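Local atomic coordinates of hypothetical protein Atu1826 (Agrobacterium tumefaciens, PDB entry 2I3D), a protein that is of unknown function but is probably an alpha/beta hydrolase, perhaps related to X-Pro dipeptidyl-peptidases of the S15 family. Residues B[104-108]-B[135-139]; B[48-52]-B[111-115]; B[97-103]-B[131-135]. One frame throughout, in Å; residues are numbered along the deposited sequence. Where two conformers were deposited one is given.

Contact 1 of 3, residues B[104-108]-B[135-139]; sequences LSDAA and IGMQL
L104 begins the walk along helix 101-117 and reaches three residues of helix 131-142. Its backbone is met first: the branch methyl CG2 of I135 lies 3.7 Å from L104 CA. With CG turned anti to the backbone N (chi1 177°), both methyls of the leucine project across to the other helix. CD1 settles against the backbone, 3.7 Å from L139 N, whose hydrogen is already given to I135 O one turn back. CD2 lies 3.7 Å from Q138 OE1, and the two side chains cross obliquely, with both leucine methyls also near Q138 CB. The amide of Q138 turns its NE2 back to W134 O in a weak bond, while F163 packs on the same side chain. A107 then points its methyl toward helix 131-142, with CB 4.0 Å from I135 CG2. The same methyl also meets L139, whose CG is likewise anti to its backbone N (chi1 -177°), so that its fork straddles two successive alanines. Its CD2 branch takes A107 CB at 4.2 Å, and its CD1 branch lies 3.9 Å from A108 CA. Beneath the pair, L53 of the central sheet touches both A107 and I135, showing how two neighbouring helices on one face of an alpha/beta hydrolase fold share a floor. The helix axes approach to 9.6 Å at a crossing angle of -58°. No hydrogen bond spans the interface: the helical bonds found here, A108 N to L104 O and L139 N to I135 O, stay inside their own segments, and cohesion across the contact comes from burying methyl groups and from van der Waals contact.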
ATOM      1  N   LEU B 104      -5.592  20.098   3.086  1.00 14.71           N
ATOM      2  CA  LEU B 104      -5.195  21.085   2.099  1.00 15.38           C
ATOM      3  C   LEU B 104      -4.194  22.084   2.715  1.00 15.84           C
ATOM      4  O   LEU B 104      -3.194  22.404   2.088  1.00 16.39           O
ATOM      5  CB  LEU B 104      -6.411  21.843   1.537  1.00 15.67           C
ATOM      6  CG  LEU B 104      -6.063  22.958   0.539  1.00 15.47           C
ATOM      7  CD1 LEU B 104      -5.284  22.477  -0.679  1.00 14.89           C
ATOM      8  CD2 LEU B 104      -7.368  23.641   0.072  1.00 17.58           C
ATOM      9  N   SER B 105      -4.431  22.515   3.957  1.00 16.98           N
ATOM     10  CA  SER B 105      -3.484  23.407   4.643  1.00 17.04           C
ATOM     11  C   SER B 105      -2.135  22.750   4.826  1.00 16.99           C
ATOM     12  O   SER B 105      -1.103  23.398   4.599  1.00 16.40           O
ATOM     13  CB  SER B 105      -4.051  23.879   5.981  1.00 17.88           C
ATOM     14  OG  SER B 105      -5.162  24.707   5.654  1.00 19.68           O
ATOM     15  N   ASP B 106      -2.145  21.446   5.180  1.00 16.80           N
ATOM     16  CA  ASP B 106      -0.904  20.682   5.275  1.00 16.16           C
ATOM     17  C   ASP B 106      -0.119  20.692   3.964  1.00 15.53           C
ATOM     18  O   ASP B 106       1.087  20.924   3.953  1.00 16.50           O
ATOM     19  CB  ASP B 106      -1.188  19.213   5.636  1.00 15.72           C
ATOM     20  CG  ASP B 106      -1.761  19.052   7.043  1.00 18.32           C
ATOM     21  OD1 ASP B 106      -1.634  20.028   7.843  1.00 19.07           O
ATOM     22  OD2 ASP B 106      -2.354  17.961   7.334  1.00 20.52           O
ATOM     23  N   ALA B 107      -0.815  20.422   2.850  1.00 15.08           N
ATOM     24  CA  ALA B 107      -0.159  20.400   1.528  1.00 14.73           C
ATOM     25  C   ALA B 107       0.421  21.779   1.138  1.00 14.65           C
ATOM     26  O   ALA B 107       1.508  21.875   0.584  1.00 14.58           O
ATOM     27  CB  ALA B 107      -1.185  19.901   0.447  1.00 14.33           C
ATOM     28  N   ALA B 108      -0.320  22.849   1.427  1.00 16.95           N
ATOM     29  CA  ALA B 108       0.186  24.203   1.208  1.00 17.33           C
ATOM     30  C   ALA B 108       1.440  24.486   2.041  1.00 17.70           C
ATOM     31  O   ALA B 108       2.397  25.055   1.519  1.00 17.58           O
ATOM     32  CB  ALA B 108      -0.917  25.214   1.526  1.00 17.23           C
ATOM     33  N   ILE B 135      -7.272  16.605  -2.666  1.00 11.81           N
ATOM     34  CA  ILE B 135      -6.412  17.656  -2.097  1.00 11.51           C
ATOM     35  C   ILE B 135      -5.452  18.265  -3.151  1.00 10.76           C
ATOM     36  O   ILE B 135      -5.288  19.498  -3.234  1.00 11.58           O
ATOM     37  CB  ILE B 135      -5.621  17.142  -0.881  1.00 10.91           C
ATOM     38  CG1 ILE B 135      -6.575  16.513   0.171  1.00 12.27           C
ATOM     39  CG2 ILE B 135      -4.712  18.288  -0.303  1.00 10.38           C
ATOM     40  CD1 ILE B 135      -7.511  17.557   0.854  1.00 14.40           C
ATOM     41  N   GLY B 136      -4.855  17.412  -4.002  1.00 11.92           N
ATOM     42  CA  GLY B 136      -3.933  17.906  -5.000  1.00  9.84           C
ATOM     43  C   GLY B 136      -4.562  18.897  -5.970  1.00 10.69           C
ATOM     44  O   GLY B 136      -3.958  19.931  -6.317  1.00 12.27           O
HETATM   45  N   MSE B 137      -5.771  18.586  -6.412  1.00  9.96           N
HETATM   46  CA  MSE B 137      -6.420  19.479  -7.377  0.70 11.21           C
HETATM   47  C   MSE B 137      -6.855  20.791  -6.701  1.00 11.44           C
HETATM   48  O   MSE B 137      -6.898  21.842  -7.361  1.00 12.89           O
HETATM   49  CB  MSE B 137      -7.528  18.776  -8.174  0.70 11.51           C
HETATM   50  CG  MSE B 137      -6.966  17.605  -9.010  0.70 11.36           C
HETATM   51 SE   MSE B 137      -8.152  16.903 -10.358  0.52 13.58          SE
HETATM   52  CE  MSE B 137      -7.785  18.237 -11.755  0.70 12.63           C
ATOM     53  N   GLN B 138      -7.163  20.734  -5.398  1.00 11.33           N
ATOM     54  CA  GLN B 138      -7.470  21.955  -4.669  1.00 13.04           C
ATOM     55  C   GLN B 138      -6.181  22.802  -4.564  1.00 13.27           C
ATOM     56  O   GLN B 138      -6.207  24.040  -4.699  1.00 14.85           O
ATOM     57  CB  GLN B 138      -8.003  21.626  -3.282  1.00 12.60           C
ATOM     58  CG  GLN B 138      -9.410  21.029  -3.311  1.00 12.92           C
ATOM     59  CD  GLN B 138      -9.897  20.712  -1.899  1.00 15.93           C
ATOM     60  OE1 GLN B 138     -10.189  21.631  -1.105  1.00 16.44           O
ATOM     61  NE2 GLN B 138      -9.926  19.409  -1.562  1.00 15.39           N
ATOM     62  N   LEU B 139      -5.046  22.149  -4.336  1.00 13.08           N
ATOM     63  CA  LEU B 139      -3.795  22.917  -4.220  1.00 14.74           C
ATOM     64  C   LEU B 139      -3.462  23.563  -5.585  1.00 14.92           C
ATOM     65  O   LEU B 139      -3.071  24.737  -5.664  1.00 16.23           O
ATOM     66  CB  LEU B 139      -2.663  22.013  -3.750  1.00 15.61           C
ATOM     67  CG  LEU B 139      -1.315  22.705  -3.508  1.00 16.40           C
ATOM     68  CD1 LEU B 139      -1.413  23.651  -2.294  1.00 18.84           C
ATOM     69  CD2 LEU B 139      -0.234  21.640  -3.306  1.00 18.29           C
TER

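Contact 2 of 3, residues B[48-52]-B[111-115]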
ATOM      1  N   PRO B  48      12.219  21.871 -11.018  1.00 22.57           N
ATOM      2  CA  PRO B  48      10.824  21.952 -10.619  1.00 21.33           C
ATOM      3  C   PRO B  48      10.600  21.109  -9.373  1.00 19.57           C
ATOM      4  O   PRO B  48      11.359  20.171  -9.126  1.00 19.94           O
ATOM      5  CB  PRO B  48      10.088  21.331 -11.807  1.00 21.36           C
ATOM      6  CG  PRO B  48      11.070  20.349 -12.399  1.00 22.31           C
ATOM      7  CD  PRO B  48      12.399  21.105 -12.263  1.00 23.07           C
ATOM      8  N   ILE B  49       9.580  21.482  -8.600  1.00 18.48           N
ATOM      9  CA  ILE B  49       9.179  20.757  -7.393  1.00 17.29           C
ATOM     10  C   ILE B  49       7.995  19.814  -7.678  1.00 15.78           C
ATOM     11  O   ILE B  49       7.047  20.172  -8.364  1.00 15.49           O
ATOM     12  CB  ILE B  49       8.811  21.724  -6.254  1.00 18.23           C
ATOM     13  CG1 ILE B  49      10.082  22.483  -5.808  1.00 19.56           C
ATOM     14  CG2 ILE B  49       8.215  20.981  -5.050  1.00 17.88           C
ATOM     15  CD1 ILE B  49       9.824  23.802  -5.084  1.00 20.43           C
ATOM     16  N   ALA B  50       8.048  18.627  -7.094  1.00 14.73           N
ATOM     17  CA  ALA B  50       6.907  17.720  -7.170  1.00 14.16           C
ATOM     18  C   ALA B  50       6.454  17.401  -5.743  1.00 13.38           C
ATOM     19  O   ALA B  50       7.292  17.056  -4.904  1.00 14.43           O
ATOM     20  CB  ALA B  50       7.275  16.441  -7.916  1.00 14.99           C
ATOM     21  N   ILE B  51       5.160  17.540  -5.466  1.00 13.23           N
ATOM     22  CA  ILE B  51       4.567  17.185  -4.163  1.00 13.33           C
ATOM     23  C   ILE B  51       3.634  15.990  -4.392  1.00 13.03           C
ATOM     24  O   ILE B  51       2.776  16.042  -5.303  1.00 12.93           O
ATOM     25  CB  ILE B  51       3.713  18.358  -3.598  1.00 14.38           C
ATOM     26  CG1 ILE B  51       4.560  19.655  -3.537  1.00 16.13           C
ATOM     27  CG2 ILE B  51       3.140  18.030  -2.239  1.00 15.06           C
ATOM     28  CD1 ILE B  51       5.754  19.672  -2.531  1.00 18.03           C
ATOM     29  N   ILE B  52       3.770  14.960  -3.565  1.00 12.14           N
ATOM     30  CA  ILE B  52       3.002  13.712  -3.741  1.00 11.31           C
ATOM     31  C   ILE B  52       2.081  13.513  -2.533  1.00 12.00           C
ATOM     32  O   ILE B  52       2.588  13.538  -1.372  1.00 12.66           O
ATOM     33  CB  ILE B  52       3.946  12.466  -3.869  1.00 12.43           C
ATOM     34  CG1 ILE B  52       5.202  12.798  -4.688  1.00 12.30           C
ATOM     35  CG2 ILE B  52       3.145  11.255  -4.415  1.00 12.46           C
ATOM     36  CD1 ILE B  52       4.951  13.158  -6.150  1.00 12.13           C
ATOM     37  N   LEU B 111       4.336  22.527   0.470  1.00 17.14           N
ATOM     38  CA  LEU B 111       4.835  23.230  -0.715  1.00 17.70           C
ATOM     39  C   LEU B 111       5.632  24.492  -0.346  1.00 18.70           C
ATOM     40  O   LEU B 111       6.716  24.723  -0.897  1.00 19.35           O
ATOM     41  CB  LEU B 111       3.696  23.554  -1.692  1.00 17.77           C
ATOM     42  CG  LEU B 111       4.171  24.151  -3.029  1.00 16.92           C
ATOM     43  CD1 LEU B 111       5.366  23.406  -3.743  1.00 17.00           C
ATOM     44  CD2 LEU B 111       2.967  24.255  -3.969  1.00 17.53           C
ATOM     45  N   ASP B 112       5.129  25.237   0.638  1.00 20.01           N
ATOM     46  CA  ASP B 112       5.863  26.445   1.127  1.00 21.80           C
ATOM     47  C   ASP B 112       7.249  26.060   1.657  1.00 22.71           C
ATOM     48  O   ASP B 112       8.266  26.746   1.392  1.00 24.30           O
ATOM     49  CB  ASP B 112       5.089  27.136   2.259  1.00 21.74           C
ATOM     50  CG  ASP B 112       3.823  27.839   1.786  1.00 22.70           C
ATOM     51  OD1 ASP B 112       3.606  28.072   0.568  1.00 23.50           O
ATOM     52  OD2 ASP B 112       3.042  28.209   2.679  1.00 24.31           O
ATOM     53  N   TRP B 113       7.288  24.984   2.440  1.00 23.10           N
ATOM     54  CA  TRP B 113       8.542  24.509   3.015  1.00 23.70           C
ATOM     55  C   TRP B 113       9.577  24.162   1.944  1.00 23.76           C
ATOM     56  O   TRP B 113      10.733  24.657   2.003  1.00 24.18           O
ATOM     57  CB  TRP B 113       8.281  23.337   3.929  1.00 24.35           C
ATOM     58  CG  TRP B 113       9.486  22.762   4.557  1.00 25.38           C
ATOM     59  CD1 TRP B 113      10.128  23.222   5.684  1.00 26.83           C
ATOM     60  CD2 TRP B 113      10.214  21.617   4.115  1.00 25.60           C
ATOM     61  NE1 TRP B 113      11.196  22.407   5.975  1.00 26.84           N
ATOM     62  CE2 TRP B 113      11.283  21.424   5.024  1.00 26.48           C
ATOM     63  CE3 TRP B 113      10.063  20.724   3.049  1.00 27.01           C
ATOM     64  CZ2 TRP B 113      12.194  20.375   4.895  1.00 25.97           C
ATOM     65  CZ3 TRP B 113      10.984  19.677   2.913  1.00 26.23           C
ATOM     66  CH2 TRP B 113      12.034  19.516   3.834  1.00 26.61           C
ATOM     67  N   VAL B 114       9.188  23.361   0.940  1.00 23.30           N
ATOM     68  CA  VAL B 114      10.123  22.991  -0.137  1.00 23.71           C
ATOM     69  C   VAL B 114      10.543  24.244  -0.897  1.00 23.40           C
ATOM     70  O   VAL B 114      11.724  24.436  -1.200  1.00 24.23           O
ATOM     71  CB  VAL B 114       9.561  21.907  -1.128  1.00 24.02           C
ATOM     72  CG1 VAL B 114      10.668  21.445  -2.117  1.00 24.71           C
ATOM     73  CG2 VAL B 114       9.039  20.745  -0.399  1.00 26.38           C
ATOM     74  N   GLN B 115       9.586  25.128  -1.164  1.00 23.35           N
ATOM     75  CA  GLN B 115       9.910  26.364  -1.852  1.00 24.67           C
ATOM     76  C   GLN B 115      10.834  27.303  -1.056  1.00 25.73           C
ATOM     77  O   GLN B 115      11.627  28.035  -1.644  1.00 27.01           O
ATOM     78  CB  GLN B 115       8.630  27.079  -2.264  1.00 24.14           C
ATOM     79  CG  GLN B 115       7.946  26.434  -3.462  1.00 24.17           C
ATOM     80  CD  GLN B 115       6.615  27.093  -3.794  1.00 26.08           C
ATOM     81  OE1 GLN B 115       6.087  27.908  -3.020  1.00 26.38           O
ATOM     82  NE2 GLN B 115       6.073  26.756  -4.959  1.00 24.33           N
TER
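Q115, against whose side chain I49 packs, has its backbone N bonded to L111 O at 2.9 Å, the ordinary helical link that ties together the two ends of the segment 111-115. The contact is a helix-on-sheet layer of the alpha/beta hydrolase fold, in which segment 111-115 packs over strand residues 49-52, roughly antiparallel to them (151°), with axes 9.7 Å apart at their closest. I49 and I51, alternate residues of the strand, both point toward the helix, while A50 and I52 turn to the opposite face and meet F75 of helix 66-77; the strand is therefore sandwiched between helices. V114 sits across both isoleucines, its side chain sliding past theirs in the opposite direction. Its CG1, placed anti to the backbone N (chi1 -173°), lies 3.9 Å from I49 CG2, and its other methyl, CG2, is 4.1 Å from I51 CD1. L111 adds a second bridge along the strand. A single methyl does the work: L111 CD1 is 3.8 Å from I51 CG1 and 4.0 Å from I49 CG2, so one branch touches both neighbours, with the leucine side chain running at a slant to both. All four of these residues are buried, and the apolar layer goes on to T81 and L83 of the adjacent strand, on which V114 also packs. Toward the end of the segment the character changes. Q115 is partly exposed, and its amide NE2 is bonded to E145, which keeps the polar end turned to a partner of its own. Its aliphatic part serves the core instead: the I49 chain, extended at chi2 (158°), carries CD1 outward until it stands 3.6 Å from Q115 CG.

Contact 3 of 3, residues B[97-103]-B[131-135]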
ATOM      1  N   PHE B  97      -7.166  14.082  11.863  1.00 20.99           N
ATOM      2  CA  PHE B  97      -7.600  14.131  10.477  1.00 20.94           C
ATOM      3  C   PHE B  97      -8.940  14.869  10.397  1.00 21.68           C
ATOM      4  O   PHE B  97      -9.736  14.835  11.343  1.00 22.84           O
ATOM      5  CB  PHE B  97      -7.665  12.720   9.918  1.00 20.52           C
ATOM      6  CG  PHE B  97      -7.499  12.646   8.409  1.00 19.78           C
ATOM      7  CD1 PHE B  97      -6.211  12.549   7.826  1.00 17.63           C
ATOM      8  CD2 PHE B  97      -8.629  12.654   7.596  1.00 20.23           C
ATOM      9  CE1 PHE B  97      -6.070  12.468   6.423  1.00 19.57           C
ATOM     10  CE2 PHE B  97      -8.520  12.577   6.239  1.00 20.21           C
ATOM     11  CZ  PHE B  97      -7.244  12.467   5.635  1.00 19.13           C
ATOM     12  N   ASP B  98      -9.155  15.624   9.330  1.00 20.87           N
ATOM     13  CA  ASP B  98     -10.443  16.245   9.135  1.00 21.91           C
ATOM     14  C   ASP B  98     -10.905  16.063   7.690  1.00 21.85           C
ATOM     15  O   ASP B  98     -10.223  15.408   6.902  1.00 22.46           O
ATOM     16  CB  ASP B  98     -10.448  17.702   9.611  1.00 22.24           C
ATOM     17  CG  ASP B  98      -9.587  18.623   8.766  1.00 24.28           C
ATOM     18  OD1 ASP B  98      -9.636  18.540   7.521  1.00 27.21           O
ATOM     19  OD2 ASP B  98      -8.874  19.466   9.340  1.00 26.11           O
ATOM     20  N   HIS B  99     -12.083  16.569   7.373  1.00 21.69           N
ATOM     21  CA  HIS B  99     -12.725  16.178   6.125  1.00 20.68           C
ATOM     22  C   HIS B  99     -11.904  16.593   4.919  1.00 19.83           C
ATOM     23  O   HIS B  99     -12.016  15.965   3.869  1.00 22.09           O
ATOM     24  CB  HIS B  99     -14.133  16.767   6.010  1.00 21.92           C
ATOM     25  CG  HIS B  99     -14.771  16.512   4.674  1.00 24.32           C
ATOM     26  ND1 HIS B  99     -14.712  17.416   3.629  1.00 26.99           N
ATOM     27  CD2 HIS B  99     -15.425  15.425   4.196  1.00 26.33           C
ATOM     28  CE1 HIS B  99     -15.316  16.897   2.567  1.00 25.87           C
ATOM     29  NE2 HIS B  99     -15.773  15.699   2.892  1.00 26.30           N
ATOM     30  N   GLY B 100     -11.049  17.601   5.048  1.00 18.42           N
ATOM     31  CA  GLY B 100     -10.210  17.977   3.896  1.00 18.21           C
ATOM     32  C   GLY B 100      -9.537  19.317   4.059  1.00 17.99           C
ATOM     33  O   GLY B 100      -8.419  19.500   3.616  1.00 18.19           O
ATOM     34  N   ALA B 101     -10.221  20.296   4.668  1.00 18.32           N
ATOM     35  CA  ALA B 101      -9.593  21.619   4.827  1.00 18.41           C
ATOM     36  C   ALA B 101      -8.203  21.570   5.481  1.00 18.73           C
ATOM     37  O   ALA B 101      -7.247  22.241   5.034  1.00 19.35           O
ATOM     38  CB  ALA B 101     -10.511  22.558   5.610  1.00 19.05           C
ATOM     39  N   GLY B 102      -8.085  20.792   6.557  1.00 17.97           N
ATOM     40  CA  GLY B 102      -6.778  20.699   7.228  1.00 17.94           C
ATOM     41  C   GLY B 102      -5.707  20.082   6.336  1.00 16.69           C
ATOM     42  O   GLY B 102      -4.549  20.488   6.338  1.00 17.65           O
ATOM     43  N   GLU B 103      -6.092  19.075   5.562  1.00 15.15           N
ATOM     44  CA  GLU B 103      -5.111  18.381   4.745  1.00 14.19           C
ATOM     45  C   GLU B 103      -4.666  19.257   3.592  1.00 14.01           C
ATOM     46  O   GLU B 103      -3.479  19.237   3.215  1.00 13.40           O
ATOM     47  CB  GLU B 103      -5.679  17.029   4.286  1.00 13.53           C
ATOM     48  CG  GLU B 103      -5.725  16.008   5.489  1.00 13.99           C
ATOM     49  CD  GLU B 103      -6.983  16.154   6.324  1.00 15.32           C
ATOM     50  OE1 GLU B 103      -8.042  16.464   5.740  1.00 18.08           O
ATOM     51  OE2 GLU B 103      -6.926  15.920   7.546  1.00 16.95           O
ATOM     52  N   PHE B 131      -8.067  10.207  -2.169  1.00 11.27           N
ATOM     53  CA  PHE B 131      -8.279  11.473  -1.435  1.00 11.67           C
ATOM     54  C   PHE B 131      -7.142  12.487  -1.748  1.00 10.57           C
ATOM     55  O   PHE B 131      -7.380  13.692  -1.883  1.00 11.75           O
ATOM     56  CB  PHE B 131      -8.354  11.150   0.053  1.00 10.98           C
ATOM     57  CG  PHE B 131      -8.358  12.362   0.977  1.00 11.64           C
ATOM     58  CD1 PHE B 131      -9.551  12.920   1.397  1.00 13.27           C
ATOM     59  CD2 PHE B 131      -7.171  12.810   1.539  1.00 13.37           C
ATOM     60  CE1 PHE B 131      -9.536  13.975   2.311  1.00 12.16           C
ATOM     61  CE2 PHE B 131      -7.143  13.861   2.457  1.00 13.47           C
ATOM     62  CZ  PHE B 131      -8.317  14.442   2.824  1.00 13.17           C
ATOM     63  N   GLY B 132      -5.900  11.993  -1.860  1.00 10.53           N
ATOM     64  CA  GLY B 132      -4.774  12.834  -2.225  1.00  9.47           C
ATOM     65  C   GLY B 132      -4.959  13.573  -3.557  1.00  9.33           C
ATOM     66  O   GLY B 132      -4.439  14.673  -3.700  1.00 10.78           O
ATOM     67  N   ALA B 133      -5.692  12.972  -4.520  1.00  8.75           N
ATOM     68  CA  ALA B 133      -5.904  13.642  -5.816  1.00  9.55           C
ATOM     69  C   ALA B 133      -6.867  14.816  -5.592  1.00 10.40           C
ATOM     70  O   ALA B 133      -6.789  15.845  -6.292  1.00 11.27           O
ATOM     71  CB  ALA B 133      -6.501  12.670  -6.825  1.00  9.65           C
ATOM     72  N   TRP B 134      -7.845  14.636  -4.698  1.00 10.31           N
ATOM     73  CA  TRP B 134      -8.772  15.755  -4.405  1.00 11.01           C
ATOM     74  C   TRP B 134      -8.039  16.917  -3.729  1.00 11.39           C
ATOM     75  O   TRP B 134      -8.182  18.115  -4.132  1.00 11.47           O
ATOM     76  CB  TRP B 134      -9.929  15.219  -3.550  1.00 11.08           C
ATOM     77  CG  TRP B 134     -10.979  16.226  -3.164  1.00 12.36           C
ATOM     78  CD1 TRP B 134     -11.779  16.967  -3.997  1.00 14.13           C
ATOM     79  CD2 TRP B 134     -11.344  16.572  -1.822  1.00 12.34           C
ATOM     80  NE1 TRP B 134     -12.613  17.798  -3.239  1.00 13.07           N
ATOM     81  CE2 TRP B 134     -12.377  17.552  -1.905  1.00 12.56           C
ATOM     82  CE3 TRP B 134     -10.860  16.188  -0.550  1.00 12.16           C
ATOM     83  CZ2 TRP B 134     -12.963  18.110  -0.757  1.00 12.49           C
ATOM     84  CZ3 TRP B 134     -11.439  16.715   0.565  1.00 14.97           C
ATOM     85  CH2 TRP B 134     -12.480  17.661   0.477  1.00 13.81           C
ATOM     86  N   ILE B 135      -7.272  16.605  -2.666  1.00 11.81           N
ATOM     87  CA  ILE B 135      -6.412  17.656  -2.097  1.00 11.51           C
ATOM     88  C   ILE B 135      -5.452  18.265  -3.151  1.00 10.76           C
ATOM     89  O   ILE B 135      -5.288  19.498  -3.234  1.00 11.58           O
ATOM     90  CB  ILE B 135      -5.621  17.142  -0.881  1.00 10.91           C
ATOM     91  CG1 ILE B 135      -6.575  16.513   0.171  1.00 12.27           C
ATOM     92  CG2 ILE B 135      -4.712  18.288  -0.303  1.00 10.38           C
ATOM     93  CD1 ILE B 135      -7.511  17.557   0.854  1.00 14.40           C
TER
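F131 is the centre of the tight part of this contact, where its ring meets three kinds of group. H99 O lies in the plane of the ring at its edge, 3.5 Å from F131 CE1. E103 OE1 comes to the same ring's edge, 3.6 Å from F131 CZ, and F97 approaches obliquely, its CZ 3.5 Å from F131 CE2. The chain of E103 is bent at chi2 (85°), which folds the carboxylate back over its own segment. There OE2 stands over the centre of the F97 ring and accepts a nearly straight bond from D98 N (2.9 Å, 173°), using its syn lone pair. D98 OD1 in turn receives G100 N and G102 N on different lone pairs; the first bond makes an Asx turn leading into the helix, with G100 as N-cap. G100 CA lies 3.8 Å from W134 CZ3, and its carbonyl O meets the I135 end methyl CD1. The looser side is at H99, which is exposed and in the crystal also touches a neighbouring molecule. H99 CE1 lies 3.6 Å from W134 CH2, the rings meeting obliquely with planes at 73°. W134 NE1 is hydrogen-bonded to D160 O, and Y159 stacks on the indole. G132, in the first turn of helix 131-142, is apparently the last glycine of a GxSxG nucleophile elbow, as in alpha/beta hydrolases.

Helix 101-117 serves all three contacts: 97-103 leads into it and supplies its first residues, and 104-108 and 111-115 follow. Contacts 3 and 1 are neighbours, with centres about 7 Å apart and I135 in common; both join this helix to helix 131-142. Contact 2, its centre about 11 Å from that of contact 1 and about 17 Å from that of contact 3, joins the far part of the helix to strand 49-53, the earliest of the segments in these contacts. L139 CD2 and L111 CD2, 4.2 Å apart, make contacts 1 and 2 continuous. One helix thus packs in turn on the start and body of the helix behind the probable nucleophile elbow and on the central sheet.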